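Long-range contact in amidohydrolase 3 domain-containing protein (Pyrococcus horikoshii, PDB 3IGH), which probably hydrolyses carbon-nitrogen bonds other than peptide bonds, as a metal-dependent enzyme of the amidohydrolase family whose substrate is not known: residues Ala312-Asp326 and Arg336-Arg350. Numbering follows the deposited sequence. Where two conformers were deposited one is given.
Sequences AIHAIGDKALDVALD and RIEHASLVRDDQLER. With SO4 (sulfate ion), chain G; SO4 (sulfate ion), chain B.
Ile313 and Ala315 pair in parallel with Arg336-Glu338, through Ile313 N to Arg336 O, Glu338 N to Ile313 O and Ala315 N to Glu338 O, while helices 318-326 and 345-350 run nearly parallel, axes 11.2 Å apart at 19°. Between sheet and helix, Ile337, in one of its two modelled conformers, packs its CD1 against Leu321 CD1 and Leu325 CD2, and Leu321 CD2 leans on Val343 CG2. Further out, Arg344 grips Asp322 end-on, NH1 to OD1 and NH2 to OD2 (3.0 Å); NH2 also reaches Asp318 OD2 at 2.9 Å, on the anti side, the two planes 87° apart. Asp318 OD2 has a second partner in Ser277, and Asp346, poorly ordered, takes the side of NE and NH1. Gln347, extended beyond CG (chi2 175°), lays its amide carbon over one guanidinium face and sends NE2 to Asp318 O at 2.7 Å. A leucine in place of Arg344 would probably leave the carboxylates of Asp318 and Asp322 without the positive charge they share. Arg350 NH1 meets the anti lone pair of Asp326 OD1 at 2.7 Å, its guanidinium lying over Leu325 CB. At the strand ends, Ile316 CD1 sits on a face of the His339 ring, 4.0 Å from its centroid, and His314 ND1 and His339 NE2 both bind one sulfate, probably from the crystallisation liquor, which His67 and Lys262 also hold. This is a beta-alpha-beta crossover of the amidohydrolase TIM barrel, where the C-terminal strand ends characteristically carry the active site, consistent with the sulfate marking that pocket.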
ATOM      1  N   ALA A 312      14.501   7.013  10.843  1.00 29.30           N
ATOM      2  CA  ALA A 312      15.885   7.276  10.470  1.00 28.54           C
ATOM      3  C   ALA A 312      16.275   8.653  10.947  1.00 28.17           C
ATOM      4  O   ALA A 312      15.574   9.630  10.690  1.00 30.84           O
ATOM      5  CB  ALA A 312      16.082   7.172   8.945  1.00 27.16           C
ATOM      6  N   ILE A 313      17.399   8.726  11.653  1.00 28.08           N
ATOM      7  CA  ILE A 313      17.883   9.994  12.170  1.00 28.35           C
ATOM      8  C   ILE A 313      19.272  10.329  11.609  1.00 23.58           C
ATOM      9  O   ILE A 313      20.229   9.585  11.810  1.00 29.55           O
ATOM     10  CB  ILE A 313      17.934  10.009  13.724  1.00 28.91           C
ATOM     11  CG1 ILE A 313      16.571   9.585  14.317  1.00 31.81           C
ATOM     12  CG2 ILE A 313      18.320  11.400  14.206  1.00 28.32           C
ATOM     13  CD1 ILE A 313      16.475   9.668  15.857  1.00 31.81           C
ATOM     14  N   HIS A 314      19.355  11.455  10.916  1.00 28.37           N
ATOM     15  CA  HIS A 314      20.627  12.049  10.484  1.00 28.45           C
ATOM     16  C   HIS A 314      21.418  12.480  11.721  1.00 32.86           C
ATOM     17  O   HIS A 314      20.925  13.272  12.532  1.00 32.41           O
ATOM     18  CB  HIS A 314      20.289  13.250   9.591  1.00 29.02           C
ATOM     19  CG  HIS A 314      21.429  14.191   9.312  1.00 33.22           C
ATOM     20  ND1 HIS A 314      21.848  14.476   8.029  1.00 39.22           N
ATOM     21  CD2 HIS A 314      22.177  14.972  10.130  1.00 35.65           C
ATOM     22  CE1 HIS A 314      22.825  15.363   8.072  1.00 38.97           C
ATOM     23  NE2 HIS A 314      23.054  15.672   9.336  1.00 37.40           N
ATOM     24  N   ALA A 315      22.638  11.967  11.851  1.00 30.89           N
ATOM     25  CA  ALA A 315      23.587  12.432  12.875  1.00 30.55           C
ATOM     26  C   ALA A 315      25.007  12.389  12.316  1.00 29.62           C
ATOM     27  O   ALA A 315      25.557  11.318  12.101  1.00 28.56           O
ATOM     28  CB  ALA A 315      23.490  11.578  14.136  1.00 25.81           C
ATOM     29  N   ILE A 316      25.590  13.560  12.085  1.00 30.41           N
ATOM     30  CA  ILE A 316      26.948  13.645  11.545  1.00 31.37           C
ATOM     31  C   ILE A 316      27.957  13.842  12.691  1.00 28.34           C
ATOM     32  O   ILE A 316      28.892  13.057  12.843  1.00 31.17           O
ATOM     33  CB  ILE A 316      27.024  14.722  10.418  1.00 30.47           C
ATOM     34  CG1 ILE A 316      26.271  14.203   9.189  1.00 26.08           C
ATOM     35  CG2 ILE A 316      28.475  15.032  10.023  1.00 27.64           C
ATOM     36  CD1 ILE A 316      26.298  15.112   7.964  1.00 33.24           C
ATOM     37  N   GLY A 317      27.743  14.863  13.514  1.00 28.12           N
ATOM     38  CA  GLY A 317      28.643  15.144  14.637  1.00 30.70           C
ATOM     39  C   GLY A 317      28.523  14.119  15.747  1.00 33.61           C
ATOM     40  O   GLY A 317      27.519  13.398  15.838  1.00 30.25           O
ATOM     41  N   ASP A 318      29.545  14.040  16.596  1.00 30.66           N
ATOM     42  CA  ASP A 318      29.548  13.038  17.659  1.00 32.34           C
ATOM     43  C   ASP A 318      28.541  13.354  18.771  1.00 31.33           C
ATOM     44  O   ASP A 318      27.979  12.438  19.373  1.00 33.17           O
ATOM     45  CB  ASP A 318      30.954  12.826  18.233  1.00 32.04           C
ATOM     46  CG  ASP A 318      31.448  14.012  19.031  1.00 35.26           C
ATOM     47  OD1 ASP A 318      31.602  15.121  18.467  1.00 33.11           O
ATOM     48  OD2 ASP A 318      31.673  13.828  20.239  1.00 32.80           O
ATOM     49  N   LYS A 319      28.299  14.637  19.029  1.00 31.11           N
ATOM     50  CA  LYS A 319      27.266  15.010  20.008  1.00 35.76           C
ATOM     51  C   LYS A 319      25.865  14.765  19.444  1.00 32.51           C
ATOM     52  O   LYS A 319      24.965  14.359  20.171  1.00 34.57           O
ATOM     53  CB  LYS A 319      27.410  16.460  20.471  1.00 32.12           C
ATOM     54  CG  LYS A 319      26.522  16.810  21.658  1.00 36.21           C
ATOM     55  CD  LYS A 319      26.782  18.225  22.162  1.00 38.87           C
ATOM     56  CE  LYS A 319      26.321  18.352  23.610  1.00 54.22           C
ATOM     57  NZ  LYS A 319      26.699  19.666  24.201  1.00 61.51           N
ATOM     58  N   ALA A 320      25.693  14.998  18.144  1.00 31.43           N
ATOM     59  CA  ALA A 320      24.434  14.701  17.464  1.00 31.60           C
ATOM     60  C   ALA A 320      24.093  13.227  17.578  1.00 30.17           C
ATOM     61  O   ALA A 320      22.925  12.865  17.729  1.00 30.63           O
ATOM     62  CB  ALA A 320      24.533  15.072  16.027  1.00 30.50           C
ATOM     63  N   LEU A 321      25.122  12.385  17.495  1.00 30.02           N
ATOM     64  CA  LEU A 321      24.968  10.956  17.681  1.00 30.50           C
ATOM     65  C   LEU A 321      24.479  10.603  19.091  1.00 37.24           C
ATOM     66  O   LEU A 321      23.624   9.718  19.236  1.00 33.70           O
ATOM     67  CB  LEU A 321      26.269  10.217  17.353  1.00 30.39           C
ATOM     68  CG  LEU A 321      26.226   8.692  17.492  1.00 30.05           C
ATOM     69  CD1 LEU A 321      25.151   8.072  16.592  1.00 36.45           C
ATOM     70  CD2 LEU A 321      27.577   8.105  17.176  1.00 33.63           C
ATOM     71  N   ASP A 322      25.011  11.290  20.109  1.00 34.53           N
ATOM     72  CA  ASP A 322      24.516  11.140  21.490  1.00 37.71           C
ATOM     73  C   ASP A 322      23.016  11.416  21.549  1.00 26.85           C
ATOM     74  O   ASP A 322      22.270  10.647  22.150  1.00 34.66           O
ATOM     75  CB  ASP A 322      25.232  12.088  22.468  1.00 35.32           C
ATOM     76  CG  ASP A 322      26.669  11.684  22.761  1.00 45.25           C
ATOM     77  OD1 ASP A 322      26.963  10.476  22.836  1.00 44.60           O
ATOM     78  OD2 ASP A 322      27.509  12.594  22.948  1.00 48.06           O
ATOM     79  N   VAL A 323      22.599  12.512  20.915  1.00 30.82           N
ATOM     80  CA  VAL A 323      21.204  12.927  20.849  1.00 32.47           C
ATOM     81  C   VAL A 323      20.353  11.859  20.150  1.00 36.57           C
ATOM     82  O   VAL A 323      19.307  11.470  20.666  1.00 30.73           O
ATOM     83  CB  VAL A 323      21.055  14.304  20.147  1.00 35.57           C
ATOM     84  CG1 VAL A 323      19.584  14.677  19.929  1.00 29.92           C
ATOM     85  CG2 VAL A 323      21.770  15.392  20.945  1.00 38.26           C
ATOM     86  N   ALA A 324      20.818  11.375  18.997  1.00 30.54           N
ATOM     87  CA  ALA A 324      20.111  10.315  18.263  1.00 29.32           C
ATOM     88  C   ALA A 324      19.996   9.051  19.091  1.00 26.40           C
ATOM     89  O   ALA A 324      18.922   8.432  19.143  1.00 29.62           O
ATOM     90  CB  ALA A 324      20.797  10.009  16.916  1.00 28.59           C
ATOM     91  N   LEU A 325      21.089   8.673  19.755  1.00 30.01           N
ATOM     92  CA  LEU A 325      21.077   7.473  20.581  1.00 31.02           C
ATOM     93  C   LEU A 325      20.153   7.641  21.808  1.00 33.18           C
ATOM     94  O   LEU A 325      19.495   6.683  22.213  1.00 31.48           O
ATOM     95  CB  LEU A 325      22.499   7.052  20.982  1.00 26.52           C
ATOM     96  CG  LEU A 325      23.444   6.584  19.853  1.00 31.60           C
ATOM     97  CD1 LEU A 325      24.860   6.371  20.368  1.00 33.12           C
ATOM     98  CD2 LEU A 325      22.947   5.319  19.173  1.00 36.24           C
ATOM     99  N   ASP A 326      20.076   8.862  22.346  1.00 31.82           N
ATOM    100  CA  ASP A 326      19.146   9.195  23.442  1.00 32.49           C
ATOM    101  C   ASP A 326      17.689   8.965  23.025  1.00 36.23           C
ATOM    102  O   ASP A 326      16.901   8.404  23.793  1.00 33.41           O
ATOM    103  CB  ASP A 326      19.323  10.652  23.898  1.00 30.98           C
ATOM    104  CG  ASP A 326      20.555  10.864  24.779  1.00 33.64           C
ATOM    105  OD1 ASP A 326      21.214   9.884  25.166  1.00 33.79           O
ATOM    106  OD2 ASP A 326      20.870  12.034  25.079  1.00 38.53           O
ATOM    107  N   ARG A 336      17.414   3.526  12.863  1.00 27.13           N
ATOM    108  CA  ARG A 336      18.585   3.648  12.018  1.00 22.86           C
ATOM    109  C   ARG A 336      19.185   5.044  12.116  1.00 25.96           C
ATOM    110  O   ARG A 336      18.469   6.028  12.329  1.00 28.99           O
ATOM    111  CB  ARG A 336      18.303   3.211  10.560  1.00 26.71           C
ATOM    112  CG  ARG A 336      17.087   3.816   9.913  1.00 28.61           C
ATOM    113  CD  ARG A 336      16.903   3.338   8.459  1.00 28.32           C
ATOM    114  NE  ARG A 336      17.917   3.877   7.552  1.00 30.40           N
ATOM    115  CZ  ARG A 336      17.974   3.621   6.246  1.00 30.77           C
ATOM    116  NH1 ARG A 336      17.071   2.838   5.665  1.00 25.63           N
ATOM    117  NH2 ARG A 336      18.942   4.159   5.519  1.00 29.53           N
ATOM    118  N   ILE A 337      20.510   5.101  12.019  1.00 28.00           N
ATOM    119  CA  ILE A 337      21.216   6.371  12.020  0.50 30.78           C
ATOM    120  C   ILE A 337      21.864   6.570  10.653  1.00 28.30           C
ATOM    121  O   ILE A 337      22.457   5.651  10.102  1.00 28.04           O
ATOM    122  CB  ILE A 337      22.228   6.463  13.187  0.50 31.53           C
ATOM    123  CG1 ILE A 337      21.476   6.706  14.496  0.50 33.97           C
ATOM    124  CG2 ILE A 337      23.246   7.593  12.974  0.50 31.56           C
ATOM    125  CD1 ILE A 337      22.149   6.103  15.705  0.50 27.45           C
ATOM    126  N   GLU A 338      21.694   7.773  10.110  1.00 30.56           N
ATOM    127  CA  GLU A 338      22.246   8.143   8.820  1.00 29.09           C
ATOM    128  C   GLU A 338      23.542   8.917   9.026  1.00 32.11           C
ATOM    129  O   GLU A 338      23.605   9.806   9.887  1.00 29.33           O
ATOM    130  CB  GLU A 338      21.246   8.996   8.039  1.00 29.81           C
ATOM    131  CG  GLU A 338      19.825   8.426   8.009  1.00 34.51           C
ATOM    132  CD  GLU A 338      19.782   6.980   7.528  1.00 42.66           C
ATOM    133  OE1 GLU A 338      20.162   6.718   6.369  1.00 33.71           O
ATOM    134  OE2 GLU A 338      19.374   6.106   8.317  1.00 39.99           O
ATOM    135  N   HIS A 339      24.549   8.550   8.222  1.00 30.74           N
ATOM    136  CA  HIS A 339      25.906   9.113   8.197  1.00 28.65           C
ATOM    137  C   HIS A 339      26.838   8.516   9.247  1.00 31.51           C
ATOM    138  O   HIS A 339      27.805   7.820   8.902  1.00 30.37           O
ATOM    139  CB  HIS A 339      25.910  10.644   8.282  1.00 29.60           C
ATOM    140  CG  HIS A 339      25.242  11.322   7.127  1.00 35.43           C
ATOM    141  ND1 HIS A 339      25.949  11.885   6.087  1.00 43.29           N
ATOM    142  CD2 HIS A 339      23.934  11.553   6.863  1.00 38.86           C
ATOM    143  CE1 HIS A 339      25.102  12.416   5.221  1.00 46.25           C
ATOM    144  NE2 HIS A 339      23.873  12.225   5.667  1.00 37.47           N
ATOM    145  N   ALA A 340      26.546   8.802  10.520  1.00 24.91           N
ATOM    146  CA  ALA A 340      27.386   8.390  11.658  1.00 26.63           C
ATOM    147  C   ALA A 340      28.859   8.737  11.404  1.00 28.57           C
ATOM    148  O   ALA A 340      29.755   7.905  11.572  1.00 30.05           O
ATOM    149  CB  ALA A 340      27.203   6.895  11.965  1.00 29.02           C
ATOM    150  N   SER A 341      29.086   9.981  10.988  1.00 29.28           N
ATOM    151  CA  SER A 341      30.375  10.411  10.440  1.00 30.26           C
ATOM    152  C   SER A 341      31.491  10.488  11.476  1.00 31.89           C
ATOM    153  O   SER A 341      32.651  10.225  11.164  1.00 30.06           O
ATOM    154  CB  SER A 341      30.211  11.761   9.748  1.00 30.33           C
ATOM    155  OG  SER A 341      29.162  11.706   8.786  1.00 32.73           O
ATOM    156  N   LEU A 342      31.116  10.830  12.703  1.00 28.99           N
ATOM    157  CA  LEU A 342      32.039  10.947  13.825  1.00 30.67           C
ATOM    158  C   LEU A 342      31.494  10.129  14.991  1.00 33.55           C
ATOM    159  O   LEU A 342      30.471  10.494  15.579  1.00 36.53           O
ATOM    160  CB  LEU A 342      32.144  12.404  14.260  1.00 33.55           C
ATOM    161  CG  LEU A 342      33.181  13.348  13.665  1.00 48.30           C
ATOM    162  CD1 LEU A 342      33.224  14.587  14.519  1.00 44.62           C
ATOM    163  CD2 LEU A 342      34.536  12.709  13.669  1.00 42.75           C
ATOM    164  N   VAL A 343      32.157   9.019  15.296  1.00 31.02           N
ATOM    165  CA  VAL A 343      31.752   8.125  16.383  1.00 35.68           C
ATOM    166  C   VAL A 343      32.937   7.934  17.332  1.00 34.70           C
ATOM    167  O   VAL A 343      33.990   7.469  16.908  1.00 34.97           O
ATOM    168  CB  VAL A 343      31.307   6.738  15.848  1.00 40.08           C
ATOM    169  CG1 VAL A 343      30.948   5.797  16.995  1.00 33.20           C
ATOM    170  CG2 VAL A 343      30.127   6.878  14.874  1.00 25.95           C
ATOM    171  N   ARG A 344      32.758   8.292  18.604  1.00 35.27           N
ATOM    172  CA  ARG A 344      33.808   8.133  19.628  1.00 38.87           C
ATOM    173  C   ARG A 344      33.931   6.671  20.047  1.00 37.35           C
ATOM    174  O   ARG A 344      32.984   5.910  19.872  1.00 35.83           O
ATOM    175  CB  ARG A 344      33.479   8.972  20.863  1.00 33.82           C
ATOM    176  CG  ARG A 344      33.184  10.435  20.608  1.00 36.41           C
ATOM    177  CD  ARG A 344      33.053  11.214  21.927  1.00 38.64           C
ATOM    178  NE  ARG A 344      32.020  10.640  22.789  1.00 32.28           N
ATOM    179  CZ  ARG A 344      30.773  11.098  22.889  1.00 31.69           C
ATOM    180  NH1 ARG A 344      29.919  10.484  23.688  1.00 33.31           N
ATOM    181  NH2 ARG A 344      30.371  12.160  22.196  1.00 35.55           N
ATOM    182  N   ASP A 345      35.073   6.286  20.627  1.00 41.62           N
ATOM    183  CA  ASP A 345      35.278   4.907  21.114  1.00 42.22           C
ATOM    184  C   ASP A 345      34.194   4.473  22.104  1.00 42.74           C
ATOM    185  O   ASP A 345      33.752   3.323  22.071  1.00 43.04           O
ATOM    186  CB  ASP A 345      36.663   4.718  21.765  1.00 46.41           C
ATOM    187  CG  ASP A 345      37.824   4.854  20.778  1.00 64.61           C
ATOM    188  OD1 ASP A 345      38.977   4.600  21.202  1.00 60.86           O
ATOM    189  OD2 ASP A 345      37.611   5.218  19.597  1.00 54.14           O
ATOM    190  N   ASP A 346      33.755   5.399  22.960  1.00 45.05           N
ATOM    191  CA  ASP A 346      32.706   5.120  23.954  1.00 53.00           C
ATOM    192  C   ASP A 346      31.313   4.911  23.342  1.00 55.20           C
ATOM    193  O   ASP A 346      30.469   4.209  23.910  1.00 58.77           O
ATOM    194  CB  ASP A 346      32.675   6.211  25.034  1.00 58.27           C
ATOM    195  CG  ASP A 346      32.468   7.609  24.462  1.00 59.36           C
ATOM    196  OD1 ASP A 346      31.311   7.975  24.158  1.00 75.09           O
ATOM    197  OD2 ASP A 346      33.461   8.355  24.349  1.00 77.20           O
ATOM    198  N   GLN A 347      31.085   5.513  22.179  1.00 50.72           N
ATOM    199  CA  GLN A 347      29.800   5.412  21.493  1.00 46.39           C
ATOM    200  C   GLN A 347      29.614   4.085  20.755  1.00 44.30           C
ATOM    201  O   GLN A 347      28.485   3.708  20.436  1.00 45.01           O
ATOM    202  CB  GLN A 347      29.626   6.581  20.528  1.00 38.95           C
ATOM    203  CG  GLN A 347      29.357   7.903  21.219  1.00 33.72           C
ATOM    204  CD  GLN A 347      29.305   9.051  20.258  1.00 35.78           C
ATOM    205  OE1 GLN A 347      30.146   9.166  19.369  1.00 35.43           O
ATOM    206  NE2 GLN A 347      28.320   9.921  20.427  1.00 35.96           N
ATOM    207  N   LEU A 348      30.722   3.391  20.487  1.00 39.84           N
ATOM    208  CA  LEU A 348      30.699   2.094  19.815  1.00 39.62           C
ATOM    209  C   LEU A 348      29.916   1.052  20.609  1.00 43.28           C
ATOM    210  O   LEU A 348      29.115   0.317  20.041  1.00 37.79           O
ATOM    211  CB  LEU A 348      32.119   1.589  19.543  1.00 41.40           C
ATOM    212  CG  LEU A 348      32.948   2.282  18.455  1.00 43.44           C
ATOM    213  CD1 LEU A 348      34.398   1.830  18.522  1.00 41.34           C
ATOM    214  CD2 LEU A 348      32.375   2.014  17.062  1.00 42.56           C
ATOM    215  N   GLU A 349      30.134   1.008  21.923  1.00 44.90           N
ATOM    216  CA  GLU A 349      29.426   0.059  22.780  1.00 44.41           C
ATOM    217  C   GLU A 349      27.949   0.435  22.935  1.00 39.30           C
ATOM    218  O   GLU A 349      27.086  -0.439  23.042  1.00 38.60           O
ATOM    219  CB  GLU A 349      30.109  -0.045  24.151  1.00 49.07           C
ATOM    220  CG  GLU A 349      29.711  -1.277  24.988  1.00 69.20           C
ATOM    221  CD  GLU A 349      30.150  -2.611  24.373  1.00 78.12           C
ATOM    222  OE1 GLU A 349      29.476  -3.631  24.635  1.00 82.14           O
ATOM    223  OE2 GLU A 349      31.162  -2.649  23.635  1.00 78.96           O
ATOM    224  N   ARG A 350      27.660   1.735  22.934  1.00 36.80           N
ATOM    225  CA  ARG A 350      26.274   2.193  23.023  1.00 37.73           C
ATOM    226  C   ARG A 350      25.495   1.844  21.752  1.00 38.47           C
ATOM    227  O   ARG A 350      24.361   1.361  21.830  1.00 33.42           O
ATOM    228  CB  ARG A 350      26.199   3.686  23.324  1.00 37.16           C
ATOM    229  CG  ARG A 350      24.817   4.107  23.762  1.00 34.15           C
ATOM    230  CD  ARG A 350      24.772   5.518  24.266  1.00 34.81           C
ATOM    231  NE  ARG A 350      23.406   5.840  24.656  1.00 37.87           N
ATOM    232  CZ  ARG A 350      22.880   7.058  24.628  1.00 35.29           C
ATOM    233  NH1 ARG A 350      21.622   7.237  25.017  1.00 38.32           N
ATOM    234  NH2 ARG A 350      23.606   8.095  24.217  1.00 37.76           N
TER
HETATM  235  S   SO4 G   6      37.359   8.288  22.772  0.75 62.14           S
HETATM  236  O1  SO4 G   6      37.339   8.018  21.340  0.75 53.94           O
HETATM  237  O2  SO4 G   6      37.221   9.723  23.000  0.75 61.87           O
HETATM  238  O3  SO4 G   6      36.238   7.613  23.431  0.75 57.96           O
HETATM  239  O4  SO4 G   6      38.626   7.811  23.319  0.75 60.71           O
HETATM  240  S   SO4 B   1      20.850  13.931   4.576  1.00 55.65           S
HETATM  241  O1  SO4 B   1      19.891  13.429   3.612  1.00 45.31           O
HETATM  242  O2  SO4 B   1      22.186  13.825   4.011  1.00 62.11           O
HETATM  243  O3  SO4 B   1      20.576  15.338   4.834  1.00 61.71           O
HETATM  244  O4  SO4 B   1      20.772  13.126   5.801  1.00 50.26           O
HETATM  245  O   HOH W   1      28.076  10.451  14.137  1.00 34.38           O